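Long-range contact in probable M18-family aminopeptidase 1 (Thermotoga maritima, PDB 2GLF), which probably acts as a metal-dependent aminopeptidase of the M18 family, removing residues from the N-termini of peptides: residues I243-D249 against H425-S431. Numbering follows the deposited sequence.
With MN (manganese (II) ion), chain F; MN (manganese (II) ion), chain E.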
loop_
_atom_site.group_PDB
_atom_site.type_symbol
_atom_site.label_atom_id
_atom_site.label_comp_id
_atom_site.label_asym_id
_atom_site.label_seq_id
_atom_site.Cartn_x
_atom_site.Cartn_y
_atom_site.Cartn_z
ATOM N N ILE A 243 -31.243 30.005 -18.023
ATOM C CA ILE A 243 -30.912 29.857 -19.436
ATOM C C ILE A 243 -29.794 28.834 -19.563
ATOM O O ILE A 243 -28.714 29.003 -18.989
ATOM C CB ILE A 243 -30.408 31.162 -20.083
ATOM C CG1 ILE A 243 -31.509 32.224 -20.091
ATOM C CG2 ILE A 243 -29.983 30.880 -21.516
ATOM C CD1 ILE A 243 -31.035 33.589 -20.570
ATOM N N GLY A 244 -30.060 27.768 -20.310
ATOM C CA GLY A 244 -29.052 26.749 -20.509
ATOM C C GLY A 244 -28.509 26.860 -21.914
ATOM O O GLY A 244 -29.276 26.934 -22.871
ATOM N N ALA A 245 -27.189 26.887 -22.050
ATOM C CA ALA A 245 -26.576 26.986 -23.367
ATOM C C ALA A 245 -25.083 26.738 -23.319
ATOM O O ALA A 245 -24.441 26.885 -22.275
ATOM C CB ALA A 245 -26.847 28.352 -23.970
ATOM N N TYR A 246 -24.535 26.367 -24.467
ATOM C CA TYR A 246 -23.113 26.118 -24.575
ATOM C C TYR A 246 -22.354 27.406 -24.815
ATOM O O TYR A 246 -22.808 28.284 -25.551
ATOM C CB TYR A 246 -22.819 25.173 -25.736
ATOM C CG TYR A 246 -21.385 25.239 -26.205
ATOM C CD1 TYR A 246 -20.371 24.611 -25.493
ATOM C CD2 TYR A 246 -21.039 25.968 -27.338
ATOM C CE1 TYR A 246 -19.053 24.703 -25.892
ATOM C CE2 TYR A 246 -19.723 26.071 -27.747
ATOM C CZ TYR A 246 -18.731 25.434 -27.018
ATOM O OH TYR A 246 -17.415 25.510 -27.430
ATOM N N GLY A 247 -21.188 27.505 -24.187
ATOM C CA GLY A 247 -20.335 28.658 -24.377
ATOM C C GLY A 247 -20.775 29.903 -23.663
ATOM O O GLY A 247 -20.306 30.997 -23.985
ATOM N N GLN A 248 -21.676 29.763 -22.701
ATOM C CA GLN A 248 -22.107 30.937 -21.967
ATOM C C GLN A 248 -20.896 31.508 -21.255
ATOM O O GLN A 248 -20.894 32.678 -20.865
ATOM C CB GLN A 248 -23.201 30.590 -20.963
ATOM C CG GLN A 248 -24.581 30.653 -21.576
ATOM C CD GLN A 248 -25.676 30.432 -20.568
ATOM O OE1 GLN A 248 -25.832 29.333 -20.033
ATOM N NE2 GLN A 248 -26.444 31.482 -20.294
ATOM N N ASP A 249 -19.859 30.685 -21.100
ATOM C CA ASP A 249 -18.650 31.155 -20.447
ATOM C C ASP A 249 -18.098 32.304 -21.269
ATOM O O ASP A 249 -17.365 32.116 -22.243
ATOM C CB ASP A 249 -17.588 30.071 -20.325
ATOM C CG ASP A 249 -16.391 30.521 -19.474
ATOM O OD1 ASP A 249 -15.998 31.707 -19.554
ATOM O OD2 ASP A 249 -15.824 29.686 -18.736
ATOM N N HIS A 425 -18.023 25.390 -18.191
ATOM C CA HIS A 425 -17.232 24.554 -19.099
ATOM C C HIS A 425 -17.916 23.294 -19.616
ATOM O O HIS A 425 -17.372 22.606 -20.476
ATOM C CB HIS A 425 -15.890 24.183 -18.483
ATOM C CG HIS A 425 -14.894 25.295 -18.521
ATOM N ND1 HIS A 425 -13.538 25.084 -18.431
ATOM C CD2 HIS A 425 -15.059 26.630 -18.659
ATOM C CE1 HIS A 425 -12.906 26.240 -18.519
ATOM N NE2 HIS A 425 -13.808 27.195 -18.658
ATOM N N SER A 426 -19.104 22.991 -19.108
ATOM C CA SER A 426 -19.832 21.820 -19.577
ATOM C C SER A 426 -20.457 22.176 -20.921
ATOM O O SER A 426 -20.508 23.347 -21.298
ATOM C CB SER A 426 -20.937 21.457 -18.593
ATOM O OG SER A 426 -21.909 22.487 -18.533
ATOM N N PRO A 427 -20.936 21.173 -21.666
ATOM C CA PRO A 427 -21.554 21.440 -22.970
ATOM C C PRO A 427 -22.901 22.154 -22.843
ATOM O O PRO A 427 -23.519 22.504 -23.847
ATOM C CB PRO A 427 -21.706 20.043 -23.569
ATOM C CG PRO A 427 -20.570 19.289 -22.953
ATOM C CD PRO A 427 -20.647 19.740 -21.514
ATOM N N PHE A 428 -23.347 22.379 -21.610
ATOM C CA PHE A 428 -24.635 23.030 -21.374
ATOM C C PHE A 428 -24.596 23.806 -20.052
ATOM O O PHE A 428 -25.106 23.340 -19.028
ATOM C CB PHE A 428 -25.747 21.959 -21.331
ATOM C CG PHE A 428 -27.141 22.498 -21.558
ATOM C CD1 PHE A 428 -27.525 22.979 -22.807
ATOM C CD2 PHE A 428 -28.078 22.513 -20.522
ATOM C CE1 PHE A 428 -28.820 23.462 -23.022
ATOM C CE2 PHE A 428 -29.379 22.998 -20.732
ATOM C CZ PHE A 428 -29.746 23.471 -21.983
ATOM N N GLU A 429 -23.985 24.987 -20.075
ATOM C CA GLU A 429 -23.888 25.815 -18.875
ATOM C C GLU A 429 -25.237 26.439 -18.534
ATOM O O GLU A 429 -26.093 26.606 -19.399
ATOM C CB GLU A 429 -22.835 26.907 -19.073
ATOM C CG GLU A 429 -21.476 26.358 -19.477
ATOM C CD GLU A 429 -20.462 27.445 -19.782
ATOM O OE1 GLU A 429 -20.834 28.437 -20.446
ATOM O OE2 GLU A 429 -19.286 27.299 -19.376
ATOM N N ILE A 430 -25.419 26.776 -17.263
ATOM C CA ILE A 430 -26.660 27.368 -16.783
ATOM C C ILE A 430 -26.418 28.739 -16.141
ATOM O O ILE A 430 -25.499 28.908 -15.332
ATOM C CB ILE A 430 -27.360 26.423 -15.745
ATOM C CG1 ILE A 430 -28.564 25.727 -16.379
ATOM C CG2 ILE A 430 -27.857 27.209 -14.549
ATOM C CD1 ILE A 430 -28.228 24.780 -17.474
ATOM N N SER A 431 -27.249 29.710 -16.512
ATOM C CA SER A 431 -27.171 31.062 -15.970
ATOM C C SER A 431 -28.593 31.524 -15.681
ATOM O O SER A 431 -29.551 30.919 -16.152
ATOM C CB SER A 431 -26.528 32.011 -16.978
ATOM O OG SER A 431 -27.370 32.199 -18.101
HETATM MN MN MN F . -13.427 29.565 -18.979
HETATM MN MN MN E . -14.135 32.825 -18.753
HETATM O O HOH W 1 -15.136 32.211 -16.706
#
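Ala245 and Glu429 pair across two antiparallel strands of a three-stranded sheet beside the two-metal centre of this M18 peptidase: helix 248-263 follows one strand with Asp249, and His425 precedes the other. Ala245 N makes a backbone hydrogen bond to Glu429 O at 2.9 Å, and Ile243 and Ser431 exchange a further pair. Gly244 suits its place because a CB would run into the Phe428 ring; its CA makes a CH-pi contact 4.0 Å from the ring centroid. Glu429 is long enough to reach the backbone N-H groups of both metal ligands, Asp249 and His425. Its CB lies 3.6 Å from Ala245 O; CG, set anti to the carbonyl carbon (chi1 -55°), carries an extended chain past that oxygen, and CD stops near the helix start. There OE1 lies beside Asp249 N, while OE2 receives His425 N at 2.6 Å through its anti lone pair. With an alanine in place of Glu429, His425 N would probably lose its acceptor, leaving this metal ligand's backbone less firmly placed. Asp249, with CG anti to its own N (chi1 -172°), bridges the manganese ions, whose sites His92, Glu279 and Asp326 help complete. OD1 binds one ion, and OD2 binds the other at 2.4 Å, meeting the His425 ring in plane at its CD2 edge.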